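Side-chain contacts in rubber oxygenase (Streptomyces sp., PDB 5O1L), which cleaves the double bonds of poly(cis-1,4-isoprene) with dioxygen, using a non-covalently bound b-type heme, in the first step of rubber degradation: residues A[240-244]-A[245-249]; A[253-256]-A[257-260]; A[283-286]-A[287-291]. All blocks are in the same frame, centred on the assembly; numbering follows the deposited sequence. Where two conformers were deposited one is given.

Interaction 1: residues A[240-244]-A[245-249]; sequences RKMKQ and WGVRV
Trp245 lies over the last turn of helix 224-244, one indole face resting on the carbonyl of Lys241: Lys241 O is 3.3 Å from Trp245 CG, set off toward the rim of the ring. The same oxygen takes a 2.9 Å hydrogen bond from Trp245 N, so backbone and side chain of one residue meet it together. With CG beside the backbone N (chi1 -70°), the indole is folded back over that turn. Its edge is tied down as well: water 1, lying in the ring plane, accepts from Trp245 NE1 at 3.0 Å and from Lys241 NZ at 2.7 Å. Bends at chi2 and chi3 curl the lysine chain round to this water. Lys241 NZ also donates to Gln244 OE1 at 2.7 Å, from above the carbonyl plane of the extended glutamine chain, and to Thr330 O. Gly246 is the first residue to leave helical backbone angles, in a Schellman motif, where positive phi (80°) accompanies bonds from Gly246 N to Lys243 O (3.1 Å) and from Val247 N to Met242 O (3.0 Å). This turn brings Val247 CB to 4.0 Å from Met242 CB, a small apolar patch that Val130, Leu133 and Phe122 extend. Further out, Trp355 meets the indole edge-to-face, and the ring of Tyr329 meets it nearly parallel. Replacing Trp245 by an alanine is likely to leave water 1 without its indole donor and to open a gap beside Tyr329 and Trp355. The buried Lys241 ammonium donates to three neutral oxygens, over which its charge is probably spread.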
ATOM      1  N   ARG A 240       0.465 -11.298   8.251  1.00 11.68           N
ATOM      2  CA  ARG A 240      -0.185 -12.605   8.314  1.00 12.79           C
ATOM      3  C   ARG A 240       0.524 -13.611   7.453  1.00 12.48           C
ATOM      4  O   ARG A 240       0.791 -14.773   7.893  1.00 13.73           O
ATOM      5  CB  ARG A 240      -1.648 -12.550   7.958  1.00 13.88           C
ATOM      6  CG  ARG A 240      -2.355 -13.899   7.931  1.00 15.25           C
ATOM      7  CD  ARG A 240      -3.849 -13.749   7.606  1.00 17.79           C
ATOM      8  NE  ARG A 240      -4.183 -13.202   6.269  1.00 19.93           N
ATOM      9  CZ  ARG A 240      -4.230 -13.851   5.112  1.00 25.03           C
ATOM     10  NH1 ARG A 240      -3.929 -15.143   4.981  1.00 28.71           N
ATOM     11  NH2 ARG A 240      -4.566 -13.177   4.028  1.00 29.58           N
ATOM     12  N   LYS A 241       0.830 -13.256   6.252  1.00 11.88           N
ATOM     13  CA  LYS A 241       1.471 -14.220   5.340  1.00 12.50           C
ATOM     14  C   LYS A 241       2.880 -14.546   5.781  1.00 13.30           C
ATOM     15  O   LYS A 241       3.276 -15.762   5.727  1.00 13.30           O
ATOM     16  CB  LYS A 241       1.501 -13.673   3.940  1.00 12.96           C
ATOM     17  CG  LYS A 241       0.179 -13.538   3.274  1.00 14.63           C
ATOM     18  CD  LYS A 241      -0.706 -14.778   3.296  1.00 15.76           C
ATOM     19  CE  LYS A 241      -0.017 -15.991   2.665  1.00 17.16           C
ATOM     20  NZ  LYS A 241      -0.996 -17.116   2.596  1.00 19.48           N
ATOM     21  N   MET A 242       3.668 -13.605   6.272  1.00 13.36           N
ATOM     22  CA  MET A 242       5.028 -13.917   6.700  1.00 15.04           C
ATOM     23  C   MET A 242       4.958 -14.945   7.816  1.00 14.88           C
ATOM     24  O   MET A 242       5.754 -15.926   7.849  1.00 16.15           O
ATOM     25  CB  MET A 242       5.802 -12.690   7.144  1.00 16.50           C
ATOM     26  CG  MET A 242       6.189 -11.917   5.915  1.00 17.94           C
ATOM     27  SD  MET A 242       7.431 -10.671   6.302  1.00 26.24           S
ATOM     28  CE  MET A 242       6.600  -9.860   7.457  1.00 22.73           C
ATOM     29  N   LYS A 243       4.061 -14.752   8.771  1.00 14.50           N
ATOM     30  CA  LYS A 243       3.964 -15.651   9.913  1.00 16.61           C
ATOM     31  C   LYS A 243       3.528 -16.991   9.394  1.00 16.46           C
ATOM     32  O   LYS A 243       4.120 -18.026   9.849  1.00 19.63           O
ATOM     33  CB  LYS A 243       3.072 -15.098  11.031  1.00 17.89           C
ATOM     34  CG  LYS A 243       3.732 -13.939  11.725  1.00 19.43           C
ATOM     35  CD  LYS A 243       2.854 -13.247  12.744  1.00 23.94           C
ATOM     36  CE  LYS A 243       3.666 -12.512  13.769  1.00 28.35           C
ATOM     37  NZ  LYS A 243       2.724 -11.853  14.724  1.00 33.47           N
ATOM     38  N   GLN A 244       2.558 -17.061   8.489  1.00 16.62           N
ATOM     39  CA  GLN A 244       2.051 -18.348   7.986  0.50 18.79           C
ATOM     40  C   GLN A 244       3.170 -19.128   7.312  1.00 17.98           C
ATOM     41  O   GLN A 244       3.252 -20.360   7.440  1.00 20.42           O
ATOM     42  CB  GLN A 244       0.913 -18.167   6.989  0.50 20.95           C
ATOM     43  CG  GLN A 244       0.235 -19.451   6.536  0.50 22.81           C
ATOM     44  CD  GLN A 244      -0.772 -19.210   5.410  0.50 24.46           C
ATOM     45  OE1 GLN A 244      -1.104 -18.058   5.071  0.50 24.17           O
ATOM     46  NE2 GLN A 244      -1.210 -20.283   4.767  0.50 27.32           N
ATOM     47  N   TRP A 245       4.041 -18.453   6.585  1.00 15.89           N
ATOM     48  CA  TRP A 245       5.170 -19.078   5.871  1.00 15.61           C
ATOM     49  C   TRP A 245       6.297 -19.499   6.754  1.00 14.96           C
ATOM     50  O   TRP A 245       7.228 -20.154   6.239  1.00 18.02           O
ATOM     51  CB  TRP A 245       5.716 -18.096   4.816  1.00 15.30           C
ATOM     52  CG  TRP A 245       4.847 -17.838   3.640  1.00 14.85           C
ATOM     53  CD1 TRP A 245       3.735 -18.497   3.278  1.00 15.37           C
ATOM     54  CD2 TRP A 245       5.076 -16.874   2.646  1.00 15.09           C
ATOM     55  NE1 TRP A 245       3.244 -17.967   2.133  1.00 15.44           N
ATOM     56  CE2 TRP A 245       4.058 -16.980   1.701  1.00 15.68           C
ATOM     57  CE3 TRP A 245       6.053 -15.897   2.453  1.00 15.68           C
ATOM     58  CZ2 TRP A 245       4.015 -16.136   0.557  1.00 15.80           C
ATOM     59  CZ3 TRP A 245       6.004 -15.079   1.341  1.00 16.50           C
ATOM     60  CH2 TRP A 245       5.000 -15.237   0.401  1.00 16.89           C
ATOM     61  N   GLY A 246       6.293 -19.153   8.013  1.00 15.79           N
ATOM     62  CA  GLY A 246       7.376 -19.447   8.924  1.00 16.23           C
ATOM     63  C   GLY A 246       8.538 -18.534   8.846  1.00 16.65           C
ATOM     64  O   GLY A 246       9.626 -18.809   9.338  1.00 16.71           O
ATOM     65  N   VAL A 247       8.339 -17.350   8.305  1.00 15.09           N
ATOM     66  CA  VAL A 247       9.354 -16.359   8.475  1.00 14.89           C
ATOM     67  C   VAL A 247       9.533 -16.087   9.984  1.00 16.31           C
ATOM     68  O   VAL A 247       8.490 -16.020  10.713  1.00 18.55           O
ATOM     69  CB  VAL A 247       8.967 -15.054   7.702  1.00 15.46           C
ATOM     70  CG1 VAL A 247       9.968 -13.940   7.976  1.00 16.14           C
ATOM     71  CG2 VAL A 247       8.767 -15.349   6.240  1.00 15.00           C
ATOM     72  N   ARG A 248      10.777 -15.890  10.425  1.00 17.50           N
ATOM     73  CA  ARG A 248      11.011 -15.621  11.851  1.00 21.35           C
ATOM     74  C   ARG A 248      10.702 -14.169  12.155  1.00 18.87           C
ATOM     75  O   ARG A 248      11.382 -13.249  11.732  1.00 20.44           O
ATOM     76  CB  ARG A 248      12.401 -16.041  12.279  1.00 26.07           C
ATOM     77  CG  ARG A 248      12.650 -17.555  12.110  1.00 30.37           C
ATOM     78  CD  ARG A 248      11.528 -18.591  12.506  1.00 35.35           C
ATOM     79  NE  ARG A 248      11.616 -18.844  13.950  1.00 39.21           N
ATOM     80  CZ  ARG A 248      10.684 -19.432  14.705  1.00 44.43           C
ATOM     81  NH1 ARG A 248      10.871 -19.528  16.036  1.00 45.89           N
ATOM     82  NH2 ARG A 248       9.563 -19.911  14.174  1.00 47.22           N
ATOM     83  N   VAL A 249       9.534 -13.966  12.762  1.00 16.01           N
ATOM     84  CA  VAL A 249       9.050 -12.657  13.159  1.00 15.25           C
ATOM     85  C   VAL A 249       8.917 -12.656  14.684  1.00 14.46           C
ATOM     86  O   VAL A 249       7.853 -13.100  15.162  1.00 17.06           O
ATOM     87  CB  VAL A 249       7.757 -12.284  12.471  1.00 15.83           C
ATOM     88  CG1 VAL A 249       7.442 -10.803  12.804  1.00 17.70           C
ATOM     89  CG2 VAL A 249       7.842 -12.448  10.966  1.00 16.21           C
TER
HETATM   90  O   HOH W   1       0.540 -19.028   1.427  1.00 20.25           O

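Interaction 2: residues A[253-256]-A[257-260]; sequences DAEA and YLHV
Ala254 O is gripped by two donors: Leu258 N one turn further on, at 3.1 Å and almost straight (171° at the hydrogen), and the indole NE1 of Trp279, which reaches it from helix 279-289. The carbonyl thus serves its own helix and anchors a neighbour at once. The two turns are otherwise regular alpha-helix. Tyr257 N bonds to Asp253 O at 2.9 Å, His259 N to Glu255 O at 3.0 Å, and Val260 N to Ala256 O at 3.0 Å.

Side chains of the later residues rest on these carbonyls, through CB or, in Val260, a branch methyl, more than on one another. Tyr257 CB is 3.5 Å from Asp253 O, and Val260 CG2, the branch beside its own backbone N, comes to 3.4 Å from Ala256 O. Leu258 CB sits between two oxygens, 3.6 Å from Ala254 O and equally far from Glu255 O. Beyond its CB, Tyr257 has CG anti to the backbone N (chi1 -179°), which carries the ring away from the preceding turn to a hydroxyl-hydroxyl hydrogen bond with Tyr134. The other polar ends also find partners outside: Asp253 OD1 forms a salt bridge with Arg118 NE, and His259 NE2 is hydrogen-bonded to Asp112 N.

These partners show how residues 253-260, a largely buried stretch in the first half of helix 251-267, are placed. Asp253, Ala256 and His259 face helix 113-125, touching Phe122, Arg118 and Leu116 among others. Tyr257 and Leu258 pack on helix 224-244 through Val238, Met239 and Trp231. Glu255, Tyr257 and Leu258 meet Trp279, so helices 113-125, 224-244 and 279-289 all pack on these two turns.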
ATOM      1  N   ASP A 253      10.077  -7.234  16.455  1.00 12.49           N
ATOM      2  CA  ASP A 253      10.051  -6.843  15.040  1.00 11.93           C
ATOM      3  C   ASP A 253       8.633  -6.699  14.548  1.00 11.85           C
ATOM      4  O   ASP A 253       8.354  -5.801  13.735  1.00 11.87           O
ATOM      5  CB  ASP A 253      10.752  -7.886  14.180  1.00 13.19           C
ATOM      6  CG  ASP A 253      12.274  -7.730  14.187  1.00 15.08           C
ATOM      7  OD1 ASP A 253      12.820  -6.667  14.522  1.00 17.04           O
ATOM      8  OD2 ASP A 253      12.919  -8.733  13.799  1.00 17.32           O
ATOM      9  N   ALA A 254       7.692  -7.551  14.926  1.00 11.18           N
ATOM     10  CA  ALA A 254       6.306  -7.406  14.577  1.00 11.51           C
ATOM     11  C   ALA A 254       5.772  -6.078  15.042  1.00 11.45           C
ATOM     12  O   ALA A 254       5.013  -5.416  14.328  1.00 11.07           O
ATOM     13  CB  ALA A 254       5.455  -8.521  15.111  1.00 11.69           C
ATOM     14  N   GLU A 255       6.085  -5.713  16.265  1.00 11.40           N
ATOM     15  CA  GLU A 255       5.616  -4.426  16.805  1.00 11.76           C
ATOM     16  C   GLU A 255       6.231  -3.250  16.072  1.00 11.46           C
ATOM     17  O   GLU A 255       5.565  -2.237  15.858  1.00 11.81           O
ATOM     18  CB  GLU A 255       5.901  -4.325  18.269  1.00 12.57           C
ATOM     19  CG  GLU A 255       5.040  -5.267  19.054  1.00 15.02           C
ATOM     20  CD  GLU A 255       3.590  -5.095  18.934  1.00 16.38           C
ATOM     21  OE1 GLU A 255       3.154  -3.897  19.040  1.00 19.20           O
ATOM     22  OE2 GLU A 255       2.879  -6.129  18.826  1.00 20.46           O
ATOM     23  N   ALA A 256       7.489  -3.365  15.676  1.00 11.09           N
ATOM     24  CA  ALA A 256       8.147  -2.276  14.961  1.00 10.94           C
ATOM     25  C   ALA A 256       7.584  -2.122  13.571  1.00 10.80           C
ATOM     26  O   ALA A 256       7.379  -0.994  13.103  1.00 11.04           O
ATOM     27  CB  ALA A 256       9.626  -2.558  14.894  1.00 11.41           C
ATOM     28  N   TYR A 257       7.303  -3.238  12.903  1.00 10.35           N
ATOM     29  CA  TYR A 257       6.640  -3.197  11.600  1.00 10.05           C
ATOM     30  C   TYR A 257       5.266  -2.542  11.699  1.00 10.60           C
ATOM     31  O   TYR A 257       4.908  -1.658  10.880  1.00  9.91           O
ATOM     32  CB  TYR A 257       6.545  -4.618  10.993  1.00 10.89           C
ATOM     33  CG  TYR A 257       5.897  -4.718   9.647  1.00 11.58           C
ATOM     34  CD1 TYR A 257       6.610  -4.467   8.538  1.00 14.87           C
ATOM     35  CD2 TYR A 257       4.584  -5.047   9.487  1.00 12.86           C
ATOM     36  CE1 TYR A 257       6.018  -4.589   7.290  1.00 13.98           C
ATOM     37  CE2 TYR A 257       3.984  -5.177   8.252  1.00 14.09           C
ATOM     38  CZ  TYR A 257       4.720  -4.913   7.161  1.00 14.21           C
ATOM     39  OH  TYR A 257       4.096  -4.979   5.890  1.00 15.50           O
ATOM     40  N   LEU A 258       4.447  -2.903  12.669  1.00 10.54           N
ATOM     41  CA  LEU A 258       3.193  -2.225  12.890  1.00  9.97           C
ATOM     42  C   LEU A 258       3.382  -0.726  13.078  1.00 10.69           C
ATOM     43  O   LEU A 258       2.657   0.071  12.492  1.00 10.03           O
ATOM     44  CB  LEU A 258       2.483  -2.800  14.111  1.00 10.98           C
ATOM     45  CG  LEU A 258       1.164  -2.113  14.500  1.00 11.35           C
ATOM     46  CD1 LEU A 258       0.114  -2.200  13.424  1.00 11.71           C
ATOM     47  CD2 LEU A 258       0.662  -2.817  15.756  1.00 12.03           C
ATOM     48  N   HIS A 259       4.357  -0.359  13.865  1.00 10.05           N
ATOM     49  CA  HIS A 259       4.635   1.066  14.140  1.00 10.12           C
ATOM     50  C   HIS A 259       4.947   1.825  12.886  1.00  9.85           C
ATOM     51  O   HIS A 259       4.448   2.940  12.685  1.00  9.67           O
ATOM     52  CB  HIS A 259       5.701   1.205  15.200  1.00 10.23           C
ATOM     53  CG  HIS A 259       5.835   2.583  15.746  1.00 11.08           C
ATOM     54  ND1 HIS A 259       4.807   3.167  16.463  1.00 13.62           N
ATOM     55  CD2 HIS A 259       6.805   3.507  15.663  1.00 11.91           C
ATOM     56  CE1 HIS A 259       5.186   4.418  16.791  1.00 13.40           C
ATOM     57  NE2 HIS A 259       6.385   4.624  16.366  1.00 13.09           N
ATOM     58  N   VAL A 260       5.788   1.263  12.028  1.00  9.63           N
ATOM     59  CA  VAL A 260       6.030   1.919  10.718  1.00  9.91           C
ATOM     60  C   VAL A 260       4.737   2.174   9.998  1.00  9.98           C
ATOM     61  O   VAL A 260       4.534   3.278   9.439  1.00  9.61           O
ATOM     62  CB  VAL A 260       6.993   1.081   9.877  1.00 10.84           C
ATOM     63  CG1 VAL A 260       7.086   1.593   8.451  1.00 10.90           C
ATOM     64  CG2 VAL A 260       8.356   0.956  10.464  1.00 11.37           C
TER

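Interaction 3: residues A[283-286]-A[287-291]; sequences NAQS and KQVLD
Ser286 O accepts backbone hydrogen bonds from both Leu290 N (2.9 Å) and Asp291 N (3.2 Å). Gln285 O likewise takes two, from Val289 N at 2.8 Å and, from above its carbonyl plane, from Gln288 N. Just before these, Lys287 N makes only weak bonds, to Asn283 O and Ala284 O.

Water joins the polar side chains. Water 3 donates to Asp291 OD1 at 2.7 Å and is hydrogen-bonded to Ser286 OG at 2.6 Å. Water 2 donates a hydrogen bond to Asn283 O and accepts from Lys287 NZ at 2.6 Å; the lysine chain runs straight until chi4 (73°), where it bends to bring the ammonium to the water. Gln285 OE1 is hydrogen-bonded to His232 NE2, and its NE2 to Thr35 OG1.

Apolar packing is limited to Val289 CG2, 3.9 Å from Gln285 CG, the two chains crossing at a slant. Separately, the methyl Leu290 CD2 lies beside the hydroxyl oxygen Ser286 OG (3.8 Å).

Two carbonyls thus each serve two N-H groups as the regular i to i+4 pattern gives way, Ser286 O taking an i+5 bond from Asp291 N. The lysine ammonium reaches a backbone carbonyl, and the aspartate carboxylate a serine hydroxyl, through one water each.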
ATOM      1  N   ASN A 283      -5.957  -7.134  13.146  1.00 13.02           N
ATOM      2  CA  ASN A 283      -6.310  -8.406  12.575  1.00 13.89           C
ATOM      3  C   ASN A 283      -7.842  -8.602  12.608  1.00 15.39           C
ATOM      4  O   ASN A 283      -8.422  -9.031  11.634  1.00 16.44           O
ATOM      5  CB  ASN A 283      -5.620  -9.543  13.323  1.00 14.81           C
ATOM      6  CG  ASN A 283      -4.126  -9.619  13.057  1.00 15.84           C
ATOM      7  OD1 ASN A 283      -3.704  -9.198  12.015  1.00 18.59           O
ATOM      8  ND2 ASN A 283      -3.376 -10.133  13.959  1.00 15.95           N
ATOM      9  N   ALA A 284      -8.424  -8.145  13.718  1.00 14.88           N
ATOM     10  CA  ALA A 284      -9.891  -8.263  13.786  1.00 16.56           C
ATOM     11  C   ALA A 284     -10.600  -7.341  12.814  1.00 15.85           C
ATOM     12  O   ALA A 284     -11.553  -7.740  12.161  1.00 16.81           O
ATOM     13  CB  ALA A 284     -10.316  -7.974  15.195  1.00 16.17           C
ATOM     14  N   GLN A 285     -10.079  -6.137  12.655  1.00 14.28           N
ATOM     15  CA  GLN A 285     -10.640  -5.187  11.714  1.00 13.63           C
ATOM     16  C   GLN A 285     -10.553  -5.646  10.260  1.00 15.04           C
ATOM     17  O   GLN A 285     -11.505  -5.527   9.512  1.00 15.47           O
ATOM     18  CB  GLN A 285     -10.087  -3.819  11.907  1.00 13.67           C
ATOM     19  CG  GLN A 285     -10.665  -2.757  11.010  1.00 14.08           C
ATOM     20  CD  GLN A 285     -10.180  -1.422  11.378  1.00 15.35           C
ATOM     21  OE1 GLN A 285      -9.123  -0.959  10.962  1.00 14.77           O
ATOM     22  NE2 GLN A 285     -10.876  -0.790  12.328  1.00 16.68           N
ATOM     23  N   SER A 286      -9.402  -6.166   9.849  1.00 13.44           N
ATOM     24  CA  SER A 286      -9.236  -6.660   8.486  1.00 14.08           C
ATOM     25  C   SER A 286     -10.314  -7.688   8.122  1.00 16.29           C
ATOM     26  O   SER A 286     -10.846  -7.627   7.021  1.00 17.69           O
ATOM     27  CB  SER A 286      -7.857  -7.223   8.381  1.00 15.17           C
ATOM     28  OG  SER A 286      -7.683  -7.678   7.002  1.00 15.73           O
ATOM     29  N   LYS A 287     -10.634  -8.568   9.073  1.00 17.56           N
ATOM     30  CA  LYS A 287     -11.649  -9.588   8.788  1.00 21.11           C
ATOM     31  C   LYS A 287     -12.994  -8.972   8.495  1.00 23.08           C
ATOM     32  O   LYS A 287     -13.735  -9.536   7.701  1.00 24.90           O
ATOM     33  CB  LYS A 287     -11.756 -10.551   9.962  1.00 23.22           C
ATOM     34  CG  LYS A 287     -10.606 -11.478  10.033  1.00 27.96           C
ATOM     35  CD  LYS A 287     -10.693 -12.394  11.284  1.00 33.22           C
ATOM     36  CE  LYS A 287      -9.509 -13.365  11.344  1.00 36.16           C
ATOM     37  NZ  LYS A 287      -8.198 -12.723  11.722  1.00 40.35           N
ATOM     38  N   GLN A 288     -13.306  -7.833   9.103  1.00 21.56           N
ATOM     39  CA  GLN A 288     -14.590  -7.197   8.932  1.00 22.78           C
ATOM     40  C   GLN A 288     -14.630  -6.216   7.787  1.00 21.43           C
ATOM     41  O   GLN A 288     -15.665  -6.002   7.168  1.00 25.67           O
ATOM     42  CB  GLN A 288     -14.952  -6.445  10.181  1.00 25.22           C
ATOM     43  CG  GLN A 288     -16.435  -6.346  10.415  1.00 28.69           C
ATOM     44  CD  GLN A 288     -16.662  -5.673  11.742  1.00 28.34           C
ATOM     45  OE1 GLN A 288     -16.517  -6.262  12.818  1.00 36.62           O
ATOM     46  NE2 GLN A 288     -16.983  -4.451  11.668  1.00 23.38           N
ATOM     47  N   VAL A 289     -13.528  -5.518   7.514  1.00 18.15           N
ATOM     48  CA  VAL A 289     -13.556  -4.437   6.539  1.00 17.77           C
ATOM     49  C   VAL A 289     -12.883  -4.702   5.224  1.00 17.15           C
ATOM     50  O   VAL A 289     -13.188  -3.987   4.283  1.00 20.74           O
ATOM     51  CB  VAL A 289     -13.024  -3.118   7.087  1.00 18.43           C
ATOM     52  CG1 VAL A 289     -13.687  -2.753   8.410  1.00 18.09           C
ATOM     53  CG2 VAL A 289     -11.530  -3.138   7.228  1.00 17.89           C
ATOM     54  N   LEU A 290     -11.961  -5.695   5.177  1.00 16.63           N
ATOM     55  CA  LEU A 290     -11.349  -6.014   3.925  1.00 17.91           C
ATOM     56  C   LEU A 290     -11.989  -7.273   3.339  1.00 19.74           C
ATOM     57  O   LEU A 290     -12.458  -7.247   2.202  1.00 18.86           O
ATOM     58  CB  LEU A 290      -9.833  -6.172   4.109  1.00 16.73           C
ATOM     59  CG  LEU A 290      -9.040  -6.674   2.931  1.00 15.57           C
ATOM     60  CD1 LEU A 290      -9.131  -5.701   1.788  1.00 16.23           C
ATOM     61  CD2 LEU A 290      -7.624  -6.982   3.287  1.00 16.48           C
ATOM     62  N   ASP A 291     -11.966  -8.353   4.070  1.00 24.27           N
ATOM     63  CA  ASP A 291     -12.393  -9.662   3.498  1.00 27.96           C
ATOM     64  C   ASP A 291     -13.772  -9.599   2.806  1.00 28.39           C
ATOM     65  O   ASP A 291     -13.886 -10.033   1.658  1.00 28.47           O
ATOM     66  CB  ASP A 291     -12.318 -10.786   4.533  1.00 31.66           C
ATOM     67  CG  ASP A 291     -10.912 -11.012   5.057  1.00 36.80           C
ATOM     68  OD1 ASP A 291      -9.956 -10.354   4.590  1.00 41.88           O
ATOM     69  OD2 ASP A 291     -10.705 -11.810   6.014  1.00 46.96           O
TER
HETATM   70  O   HOH W   2      -7.248 -10.917  10.108  1.00 27.42           O
HETATM   71  O   HOH W   3      -8.432 -10.213   6.867  1.00 28.50           O

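The three contacts follow one another along the chain, all within the catalytic domain. Interactions 1 and 2 are 14 Å apart between centres and touch directly, Val249 CG1 packing at 3.8 Å on Ala254 CB where helix 224-244 hands over to helix 251-267. Interaction 3 lies about 19 Å from each by centres and touches neither, but helix 224-244 packs against residues of both interactions 2 and 3, and Trp279, at the start of the helix carrying interaction 3, meets interaction 2. None reaches the heme, whose iron His198 is inferred to bind axially: the side chains of Tyr257 and Leu290 stay about 11 and 10 Å from the heme.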